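Local coordinates for putative 6-phosphogluconolactonase (Neisseria gonorrhoeae, PDB 3LHI), which probably hydrolyses 6-phosphogluconolactone to 6-phosphogluconate, the second step of the oxidative pentose phosphate pathway, at residues Leu30-Ser41 with Asp59-Asp69; Val98-Gly106 with Val117-Lys126. All blocks are in the same frame, centred on the assembly; numbering follows the deposited sequence.

Contact 1: residues Leu30-Ser41 with Asp59-Asp69; sequences LDEKGGAVLAVS and DWKNVGITLAD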
loop_
_atom_site.group_PDB
_atom_site.type_symbol
_atom_site.label_atom_id
_atom_site.label_comp_id
_atom_site.label_asym_id
_atom_site.label_seq_id
_atom_site.Cartn_x
_atom_site.Cartn_y
_atom_site.Cartn_z
ATOM N N LEU A 30 -8.123 -3.546 -16.673
ATOM C CA LEU A 30 -8.731 -4.726 -17.225
ATOM C C LEU A 30 -9.109 -4.487 -18.722
ATOM O O LEU A 30 -8.890 -5.358 -19.543
ATOM C CB LEU A 30 -9.996 -5.131 -16.463
ATOM C CG LEU A 30 -9.716 -5.715 -15.067
ATOM C CD1 LEU A 30 -11.037 -5.717 -14.269
ATOM C CD2 LEU A 30 -9.078 -7.107 -15.102
ATOM N N ASP A 31 -9.646 -3.313 -19.031
ATOM C CA ASP A 31 -10.019 -2.963 -20.401
ATOM C C ASP A 31 -8.760 -2.934 -21.287
ATOM O O ASP A 31 -8.808 -3.355 -22.444
ATOM C CB ASP A 31 -10.676 -1.594 -20.442
ATOM C CG ASP A 31 -12.071 -1.589 -19.852
ATOM O OD1 ASP A 31 -12.628 -2.672 -19.632
ATOM O OD2 ASP A 31 -12.571 -0.449 -19.634
ATOM N N GLU A 32 -7.679 -2.355 -20.773
ATOM C CA GLU A 32 -6.424 -2.130 -21.565
ATOM C C GLU A 32 -5.696 -3.447 -21.808
ATOM O O GLU A 32 -5.123 -3.703 -22.900
ATOM C CB GLU A 32 -5.462 -1.194 -20.832
ATOM C CG GLU A 32 -5.691 0.317 -20.960
ATOM C CD GLU A 32 -4.353 1.119 -20.824
ATOM O OE1 GLU A 32 -3.386 0.627 -20.163
ATOM O OE2 GLU A 32 -4.231 2.240 -21.402
ATOM N N LYS A 33 -5.638 -4.286 -20.793
ATOM C CA LYS A 33 -4.781 -5.446 -20.884
ATOM C C LYS A 33 -5.212 -6.776 -20.343
ATOM O O LYS A 33 -4.470 -7.739 -20.354
ATOM C CB LYS A 33 -3.438 -5.149 -20.383
ATOM C CG LYS A 33 -3.417 -4.886 -19.000
ATOM C CD LYS A 33 -2.001 -4.332 -18.640
ATOM C CE LYS A 33 -1.974 -3.712 -17.261
ATOM N NZ LYS A 33 -0.570 -3.333 -16.788
ATOM N N GLY A 34 -6.466 -6.851 -19.951
ATOM C CA GLY A 34 -7.038 -8.125 -19.605
ATOM C C GLY A 34 -6.719 -8.639 -18.226
ATOM O O GLY A 34 -7.100 -9.739 -17.874
ATOM N N GLY A 35 -6.040 -7.803 -17.434
ATOM C CA GLY A 35 -5.623 -8.150 -16.081
ATOM C C GLY A 35 -5.193 -6.901 -15.395
ATOM O O GLY A 35 -4.939 -5.883 -16.006
ATOM N N ALA A 36 -5.191 -6.971 -14.055
ATOM C CA ALA A 36 -4.783 -5.824 -13.236
ATOM C C ALA A 36 -4.153 -6.324 -11.978
ATOM O O ALA A 36 -4.478 -7.435 -11.526
ATOM C CB ALA A 36 -5.973 -4.942 -12.909
ATOM N N VAL A 37 -3.261 -5.531 -11.409
ATOM C CA VAL A 37 -2.660 -5.795 -10.087
ATOM C C VAL A 37 -2.936 -4.601 -9.190
ATOM O O VAL A 37 -2.635 -3.451 -9.544
ATOM C CB VAL A 37 -1.178 -6.111 -10.184
ATOM C CG1 VAL A 37 -0.540 -6.227 -8.749
ATOM C CG2 VAL A 37 -0.962 -7.377 -11.017
ATOM N N LEU A 38 -3.542 -4.894 -8.027
ATOM C CA LEU A 38 -3.858 -3.905 -7.001
ATOM C C LEU A 38 -2.955 -4.171 -5.772
ATOM O O LEU A 38 -2.892 -5.324 -5.274
ATOM C CB LEU A 38 -5.308 -4.163 -6.554
ATOM C CG LEU A 38 -5.820 -3.393 -5.328
ATOM C CD1 LEU A 38 -5.895 -1.893 -5.668
ATOM C CD2 LEU A 38 -7.160 -3.899 -4.826
ATOM N N ALA A 39 -2.285 -3.133 -5.270
ATOM C CA ALA A 39 -1.527 -3.228 -4.021
ATOM C C ALA A 39 -2.237 -2.323 -3.008
ATOM O O ALA A 39 -2.553 -1.169 -3.293
ATOM C CB ALA A 39 -0.046 -2.790 -4.229
ATOM N N VAL A 40 -2.488 -2.871 -1.811
ATOM C CA VAL A 40 -3.130 -2.132 -0.736
ATOM C C VAL A 40 -2.223 -2.055 0.495
ATOM O O VAL A 40 -1.325 -2.868 0.684
ATOM C CB VAL A 40 -4.496 -2.779 -0.348
ATOM C CG1 VAL A 40 -5.433 -2.822 -1.589
ATOM C CG2 VAL A 40 -4.312 -4.190 0.246
ATOM N N SER A 41 -2.551 -1.070 1.325
ATOM C CA SER A 41 -1.878 -0.862 2.601
ATOM C C SER A 41 -2.756 -1.362 3.748
ATOM O O SER A 41 -3.984 -1.452 3.612
ATOM C CB SER A 41 -1.501 0.608 2.761
ATOM O OG SER A 41 -0.590 1.010 1.743
ATOM N N ASP A 59 -14.222 -8.026 -12.738
ATOM C CA ASP A 59 -13.717 -9.350 -13.129
ATOM C C ASP A 59 -12.534 -9.748 -12.253
ATOM O O ASP A 59 -11.346 -9.830 -12.663
ATOM C CB ASP A 59 -13.284 -9.308 -14.608
ATOM C CG ASP A 59 -12.963 -10.664 -15.180
ATOM O OD1 ASP A 59 -13.334 -11.701 -14.616
ATOM O OD2 ASP A 59 -12.300 -10.651 -16.264
ATOM N N TRP A 60 -12.836 -9.992 -10.983
ATOM C CA TRP A 60 -11.786 -10.191 -9.981
ATOM C C TRP A 60 -10.865 -11.367 -10.205
ATOM O O TRP A 60 -9.731 -11.349 -9.781
ATOM C CB TRP A 60 -12.437 -10.286 -8.590
ATOM C CG TRP A 60 -12.959 -9.003 -8.049
ATOM C CD1 TRP A 60 -14.269 -8.661 -7.877
ATOM C CD2 TRP A 60 -12.189 -7.907 -7.518
ATOM N NE1 TRP A 60 -14.371 -7.423 -7.282
ATOM C CE2 TRP A 60 -13.112 -6.956 -7.020
ATOM C CE3 TRP A 60 -10.819 -7.677 -7.343
ATOM C CZ2 TRP A 60 -12.710 -5.774 -6.436
ATOM C CZ3 TRP A 60 -10.421 -6.465 -6.765
ATOM C CH2 TRP A 60 -11.365 -5.551 -6.301
ATOM N N LYS A 61 -11.339 -12.404 -10.905
ATOM C CA LYS A 61 -10.459 -13.523 -11.203
ATOM C C LYS A 61 -9.239 -13.118 -12.043
ATOM O O LYS A 61 -8.240 -13.851 -12.048
ATOM C CB LYS A 61 -11.205 -14.635 -11.922
ATOM C CG LYS A 61 -11.649 -14.273 -13.308
ATOM C CD LYS A 61 -12.410 -15.400 -14.002
ATOM C CE LYS A 61 -12.610 -15.180 -15.503
ATOM N NZ LYS A 61 -13.562 -14.114 -15.847
ATOM N N ASN A 62 -9.336 -11.984 -12.738
ATOM C CA ASN A 62 -8.227 -11.433 -13.504
ATOM C C ASN A 62 -7.518 -10.299 -12.802
ATOM O O ASN A 62 -6.780 -9.547 -13.442
ATOM C CB ASN A 62 -8.739 -11.024 -14.898
ATOM C CG ASN A 62 -8.919 -12.254 -15.792
ATOM O OD1 ASN A 62 -8.059 -13.144 -15.817
ATOM N ND2 ASN A 62 -10.057 -12.350 -16.450
ATOM N N VAL A 63 -7.730 -10.161 -11.495
ATOM C CA VAL A 63 -7.067 -9.139 -10.696
ATOM C C VAL A 63 -6.206 -9.830 -9.663
ATOM O O VAL A 63 -6.666 -10.716 -8.917
ATOM C CB VAL A 63 -8.085 -8.238 -9.998
ATOM C CG1 VAL A 63 -7.370 -7.181 -9.124
ATOM C CG2 VAL A 63 -9.009 -7.587 -11.023
ATOM N N GLY A 64 -4.935 -9.465 -9.613
ATOM C CA GLY A 64 -4.048 -9.873 -8.528
ATOM C C GLY A 64 -4.093 -8.826 -7.449
ATOM O O GLY A 64 -4.150 -7.650 -7.762
ATOM N N ILE A 65 -4.126 -9.265 -6.188
ATOM C CA ILE A 65 -4.101 -8.354 -5.051
ATOM C C ILE A 65 -2.883 -8.685 -4.204
ATOM O O ILE A 65 -2.567 -9.847 -3.953
ATOM C CB ILE A 65 -5.403 -8.446 -4.178
ATOM C CG1 ILE A 65 -6.607 -8.090 -5.034
ATOM C CG2 ILE A 65 -5.267 -7.470 -2.960
ATOM C CD1 ILE A 65 -7.940 -8.124 -4.320
ATOM N N THR A 66 -2.206 -7.639 -3.762
ATOM C CA THR A 66 -1.051 -7.772 -2.916
ATOM C C THR A 66 -0.977 -6.566 -1.981
ATOM O O THR A 66 -1.896 -5.758 -1.885
ATOM C CB THR A 66 0.213 -7.872 -3.791
ATOM O OG1 THR A 66 1.310 -8.400 -3.004
ATOM C CG2 THR A 66 0.630 -6.538 -4.472
ATOM N N LEU A 67 0.131 -6.497 -1.260
ATOM C CA LEU A 67 0.388 -5.464 -0.276
ATOM C C LEU A 67 1.449 -4.474 -0.658
ATOM O O LEU A 67 2.436 -4.860 -1.293
ATOM C CB LEU A 67 0.849 -6.137 1.026
ATOM C CG LEU A 67 -0.103 -7.101 1.663
ATOM C CD1 LEU A 67 0.544 -7.917 2.790
ATOM C CD2 LEU A 67 -1.294 -6.346 2.169
ATOM N N ALA A 68 1.294 -3.248 -0.211
ATOM C CA ALA A 68 2.346 -2.226 -0.359
ATOM C C ALA A 68 3.496 -2.510 0.613
ATOM O O ALA A 68 4.636 -2.089 0.355
ATOM C CB ALA A 68 1.775 -0.847 -0.058
ATOM N N ASP A 69 3.198 -3.189 1.724
ATOM C CA ASP A 69 4.159 -3.468 2.759
ATOM C C ASP A 69 3.581 -4.530 3.672
ATOM O O ASP A 69 2.358 -4.689 3.747
ATOM C CB ASP A 69 4.617 -2.227 3.552
ATOM C CG ASP A 69 3.541 -1.631 4.399
ATOM O OD1 ASP A 69 2.477 -1.306 3.868
ATOM O OD2 ASP A 69 3.774 -1.428 5.611
HETATM O O HOH W 1 -5.414 -11.860 -16.671
#

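Contact 2: residues Val98-Gly106 with Val117-Lys126; sequences VWIPMVEDG and VVDYALKHYK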
loop_
_atom_site.group_PDB
_atom_site.type_symbol
_atom_site.label_atom_id
_atom_site.label_comp_id
_atom_site.label_asym_id
_atom_site.label_seq_id
_atom_site.Cartn_x
_atom_site.Cartn_y
_atom_site.Cartn_z
ATOM N N VAL A 98 -6.747 -13.075 -7.243
ATOM C CA VAL A 98 -5.552 -13.883 -7.074
ATOM C C VAL A 98 -4.633 -13.182 -6.046
ATOM O O VAL A 98 -4.215 -12.078 -6.266
ATOM C CB VAL A 98 -4.829 -14.022 -8.426
ATOM C CG1 VAL A 98 -3.537 -14.838 -8.257
ATOM C CG2 VAL A 98 -5.701 -14.636 -9.504
ATOM N N TRP A 99 -4.294 -13.849 -4.972
ATOM C CA TRP A 99 -3.399 -13.318 -3.945
ATOM C C TRP A 99 -1.967 -13.462 -4.338
ATOM O O TRP A 99 -1.544 -14.556 -4.707
ATOM C CB TRP A 99 -3.645 -13.999 -2.593
ATOM C CG TRP A 99 -2.778 -13.510 -1.511
ATOM C CD1 TRP A 99 -1.839 -14.231 -0.848
ATOM C CD2 TRP A 99 -2.784 -12.230 -0.921
ATOM N NE1 TRP A 99 -1.229 -13.480 0.085
ATOM C CE2 TRP A 99 -1.776 -12.235 0.080
ATOM C CE3 TRP A 99 -3.475 -11.056 -1.169
ATOM C CZ2 TRP A 99 -1.500 -11.143 0.844
ATOM C CZ3 TRP A 99 -3.150 -9.936 -0.401
ATOM C CH2 TRP A 99 -2.178 -10.015 0.596
ATOM N N ILE A 100 -1.233 -12.352 -4.310
ATOM C CA ILE A 100 0.204 -12.360 -4.592
ATOM C C ILE A 100 0.917 -12.146 -3.237
ATOM O O ILE A 100 0.824 -11.094 -2.618
ATOM C CB ILE A 100 0.591 -11.237 -5.595
ATOM C CG1 ILE A 100 -0.197 -11.352 -6.915
ATOM C CG2 ILE A 100 2.124 -11.257 -5.811
ATOM C CD1 ILE A 100 -0.135 -10.095 -7.770
ATOM N N PRO A 101 1.560 -13.202 -2.709
ATOM C CA PRO A 101 2.036 -13.170 -1.326
ATOM C C PRO A 101 3.271 -12.349 -1.109
ATOM O O PRO A 101 4.138 -12.227 -2.017
ATOM C CB PRO A 101 2.309 -14.622 -1.027
ATOM C CG PRO A 101 2.774 -15.158 -2.351
ATOM C CD PRO A 101 1.817 -14.523 -3.347
HETATM N N MSE A 102 3.382 -11.845 0.113
HETATM C CA MSE A 102 4.546 -11.148 0.615
HETATM C C MSE A 102 5.330 -11.975 1.666
HETATM O O MSE A 102 6.551 -11.894 1.748
HETATM C CB MSE A 102 4.108 -9.809 1.212
HETATM C CG MSE A 102 3.635 -8.752 0.204
HETATM SE SE MSE A 102 5.148 -7.884 -0.684
HETATM C CE MSE A 102 5.257 -6.252 0.457
ATOM N N VAL A 103 4.591 -12.725 2.483
ATOM C CA VAL A 103 5.093 -13.694 3.479
ATOM C C VAL A 103 4.407 -15.015 3.176
ATOM O O VAL A 103 3.182 -15.077 2.909
ATOM C CB VAL A 103 4.757 -13.221 4.942
ATOM C CG1 VAL A 103 5.105 -14.286 5.975
ATOM C CG2 VAL A 103 5.567 -11.976 5.262
ATOM N N GLU A 104 5.185 -16.106 3.222
ATOM C CA GLU A 104 4.679 -17.436 2.921
ATOM C C GLU A 104 3.792 -17.962 4.038
ATOM O O GLU A 104 4.193 -17.915 5.204
ATOM C CB GLU A 104 5.892 -18.370 2.707
ATOM C CG GLU A 104 5.535 -19.695 2.088
ATOM C CD GLU A 104 6.741 -20.530 1.677
ATOM O OE1 GLU A 104 7.881 -20.107 1.956
ATOM O OE2 GLU A 104 6.485 -21.591 1.070
ATOM N N ASP A 105 2.631 -18.492 3.679
ATOM C CA ASP A 105 1.747 -19.150 4.645
ATOM C C ASP A 105 2.424 -20.381 5.253
ATOM O O ASP A 105 3.175 -21.084 4.563
ATOM C CB ASP A 105 0.446 -19.601 3.984
ATOM C CG ASP A 105 -0.454 -18.463 3.560
ATOM O OD1 ASP A 105 -0.438 -17.398 4.238
ATOM O OD2 ASP A 105 -1.193 -18.684 2.580
ATOM N N GLY A 106 2.133 -20.643 6.516
ATOM C CA GLY A 106 2.610 -21.848 7.178
ATOM C C GLY A 106 3.958 -21.748 7.834
ATOM O O GLY A 106 4.398 -22.678 8.502
ATOM N N VAL A 117 12.830 -13.873 3.253
ATOM C CA VAL A 117 11.472 -13.384 3.029
ATOM C C VAL A 117 11.427 -12.423 1.817
ATOM O O VAL A 117 10.541 -12.512 0.973
ATOM C CB VAL A 117 10.897 -12.764 4.316
ATOM C CG1 VAL A 117 9.582 -11.997 4.009
ATOM C CG2 VAL A 117 10.687 -13.872 5.396
ATOM N N VAL A 118 12.369 -11.500 1.765
ATOM C CA VAL A 118 12.407 -10.573 0.630
ATOM C C VAL A 118 12.628 -11.324 -0.669
ATOM O O VAL A 118 11.992 -11.048 -1.681
ATOM C CB VAL A 118 13.418 -9.447 0.798
ATOM C CG1 VAL A 118 13.490 -8.617 -0.497
ATOM C CG2 VAL A 118 13.010 -8.572 1.968
ATOM N N ASP A 119 13.510 -12.308 -0.648
ATOM C CA ASP A 119 13.750 -13.079 -1.849
ATOM C C ASP A 119 12.506 -13.809 -2.342
ATOM O O ASP A 119 12.210 -13.793 -3.540
ATOM C CB ASP A 119 14.969 -13.974 -1.667
ATOM C CG ASP A 119 16.295 -13.159 -1.763
ATOM O OD1 ASP A 119 16.329 -11.904 -2.139
ATOM O OD2 ASP A 119 17.304 -13.786 -1.455
ATOM N N TYR A 120 11.742 -14.399 -1.415
ATOM C CA TYR A 120 10.478 -15.079 -1.732
ATOM C C TYR A 120 9.500 -14.061 -2.314
ATOM O O TYR A 120 8.905 -14.309 -3.356
ATOM C CB TYR A 120 9.896 -15.749 -0.467
ATOM C CG TYR A 120 8.478 -16.261 -0.562
ATOM C CD1 TYR A 120 7.398 -15.431 -0.232
ATOM C CD2 TYR A 120 8.216 -17.549 -0.955
ATOM C CE1 TYR A 120 6.087 -15.883 -0.313
ATOM C CE2 TYR A 120 6.923 -18.014 -1.047
ATOM C CZ TYR A 120 5.850 -17.155 -0.737
ATOM O OH TYR A 120 4.543 -17.602 -0.800
ATOM N N ALA A 121 9.359 -12.928 -1.649
ATOM C CA ALA A 121 8.409 -11.897 -2.113
ATOM C C ALA A 121 8.772 -11.368 -3.528
ATOM O O ALA A 121 7.890 -11.197 -4.383
ATOM C CB ALA A 121 8.298 -10.785 -1.109
ATOM N N LEU A 122 10.078 -11.192 -3.767
ATOM C CA LEU A 122 10.552 -10.711 -5.080
ATOM C C LEU A 122 10.223 -11.676 -6.189
ATOM O O LEU A 122 9.975 -11.259 -7.315
ATOM C CB LEU A 122 12.054 -10.398 -5.042
ATOM C CG LEU A 122 12.500 -9.096 -4.345
ATOM C CD1 LEU A 122 14.026 -9.110 -4.066
ATOM C CD2 LEU A 122 12.029 -7.833 -5.072
ATOM N N LYS A 123 10.250 -12.979 -5.899
ATOM C CA LYS A 123 9.885 -14.007 -6.862
ATOM C C LYS A 123 8.415 -13.968 -7.285
ATOM O O LYS A 123 8.096 -14.452 -8.365
ATOM C CB LYS A 123 10.252 -15.405 -6.380
ATOM C CG LYS A 123 11.749 -15.646 -6.405
ATOM C CD LYS A 123 12.044 -17.030 -5.794
ATOM C CE LYS A 123 13.547 -17.385 -5.838
ATOM N NZ LYS A 123 14.537 -16.281 -5.545
ATOM N N HIS A 124 7.519 -13.441 -6.418
ATOM C CA HIS A 124 6.100 -13.386 -6.726
ATOM C C HIS A 124 5.639 -12.004 -7.208
ATOM O O HIS A 124 4.556 -11.844 -7.771
ATOM C CB HIS A 124 5.324 -13.765 -5.469
ATOM C CG HIS A 124 5.515 -15.180 -5.054
ATOM N ND1 HIS A 124 4.630 -16.175 -5.399
ATOM C CD2 HIS A 124 6.513 -15.781 -4.366
ATOM C CE1 HIS A 124 5.070 -17.335 -4.934
ATOM N NE2 HIS A 124 6.194 -17.116 -4.277
ATOM N N TYR A 125 6.440 -10.986 -6.947
ATOM C CA TYR A 125 6.060 -9.611 -7.209
ATOM C C TYR A 125 5.739 -9.312 -8.670
ATOM O O TYR A 125 6.475 -9.708 -9.591
ATOM C CB TYR A 125 7.187 -8.662 -6.792
ATOM C CG TYR A 125 6.937 -7.213 -7.077
ATOM C CD1 TYR A 125 6.303 -6.418 -6.150
ATOM C CD2 TYR A 125 7.343 -6.617 -8.261
ATOM C CE1 TYR A 125 6.058 -5.117 -6.370
ATOM C CE2 TYR A 125 7.128 -5.291 -8.503
ATOM C CZ TYR A 125 6.505 -4.509 -7.557
ATOM O OH TYR A 125 6.309 -3.165 -7.772
ATOM N N LYS A 126 4.646 -8.574 -8.847
ATOM C CA LYS A 126 4.249 -7.978 -10.104
ATOM C C LYS A 126 4.056 -6.471 -9.884
ATOM O O LYS A 126 3.469 -6.059 -8.879
ATOM C CB LYS A 126 2.924 -8.593 -10.584
ATOM C CG LYS A 126 3.006 -10.110 -10.729
ATOM C CD LYS A 126 1.708 -10.699 -11.232
ATOM C CE LYS A 126 1.402 -10.344 -12.682
ATOM N NZ LYS A 126 0.383 -11.324 -13.153
HETATM O O HOH W 2 5.355 -10.365 -3.576
HETATM O O HOH W 3 1.947 -18.394 0.859
#

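Contact 1: residues Leu30-Ser41 with Asp59-Asp69
The carbonyl oxygen of L38 receives the amide of T66, N to O 2.8 Å, nearly in line with the C=O bond (165° at the oxygen), and the CA of I65 adds a C-H...O contact to the same atom. G64 O is used alike, by L38 N at 2.8 Å in an almost straight bond and by V37 CA. Six such backbone bonds alternate from A36 N to A68 N, the pattern of parallel strands. Toward the far end the donors leave the carbonyl plane: A68 N stands 43° above that of V40.

One face carries A39 CB against T66 CG2 (3.8 Å), while T66 OG1, anti to its own N (chi1 -163°), bonds I100 O. On the other face V40 CG2 meets L67 CD2 at 4.2 Å. L30, near the end of helix 11-33, sets CD2 against N62 CB (3.9 Å) and V63 CG2, and a water donates to both G34 O and N62 OD1.

Strands 36-40 and 63-71, joined through helix 47-54, form a parallel beta-alpha-beta unit. Strand 130-133 pairs with the other edge of 36-40, helix 11-33 packs on A36 and L38, and helix 81-88 on V40 and L67.

Contact 2: residues Val98-Gly106 with Val117-Lys126
Y120 lays its ring against E104, whose CB sits over one face, 3.9 Å from the ring centroid and 23° off the normal, a CH-pi contact. With CG anti to the backbone N (chi1 -167°) and the chain extended beyond it, E104 runs on across the ring, bringing CD to 3.7 Å from Y120 CE2; carboxylate and ring planes differ by only 12°. The opposite face of the tyrosine meets H124 NE2. P101 serves both aromatic groups: CG lies 3.4 Å from Y120 OH and also stands over the imidazole face, 3.9 Å from the H124 centroid, a second CH-pi contact. The proline side chain runs at about a right angle to those of Y120 and H124.

Apolar groups extend the contact to either side. I100 CG2 approaches H124 O at 3.2 Å, and I100 CD1 crosses the K126 chain at CD. At the opposite end, V103 CG2 meets V117 CG1 at 4.2 Å, while A121 CB lies 3.5 Å from M102 O, a buried carbonyl oxygen with no hydrogen-bond partner in the model.

No direct hydrogen bond joins the segments; waters do. One donates to P101 O and A121 O, the latter at 2.8 Å, and another accepts from D105 N and hydrogen-bonds Y120 OH. In the next shell, the D105 carboxylate is held by R86 and T75, whereas M102, modelled as selenomethionine, turns its side chain to I176, L163 and L67.

The arrangement is plain helix-on-loop packing: the loop leaving strand 98-99 runs antiparallel to helix 114-124, I100 beside H124, M102 beside A121 and V103 beside V117. The helix also packs on strands 175-178 and 163-166, within the mixed alpha/beta fold of the glucosamine-6-phosphate isomerase/6-phosphogluconolactonase family.

How the contacts relate
Contact 1 is mostly buried, whereas contact 2 is only partly so and lies farther out, about 15 Å from the chain centre against 12 Å, measured from the centre of each contact. Their chemistry follows: main-chain amides and carbonyls join directly in 30-41 with 59-69, but 98-106 and 117-126 rely on ring faces, apolar side chains and bridging waters. The two meet in one sheet, where strand 63-71 neighbours 98-99. A probable hydrogen bond there runs from I65 N to V98 O at 2.8 Å, and M102 CE packs on L67 O. Strand 63-71 therefore links the parallel core pairing to the loop carrying the helix contact.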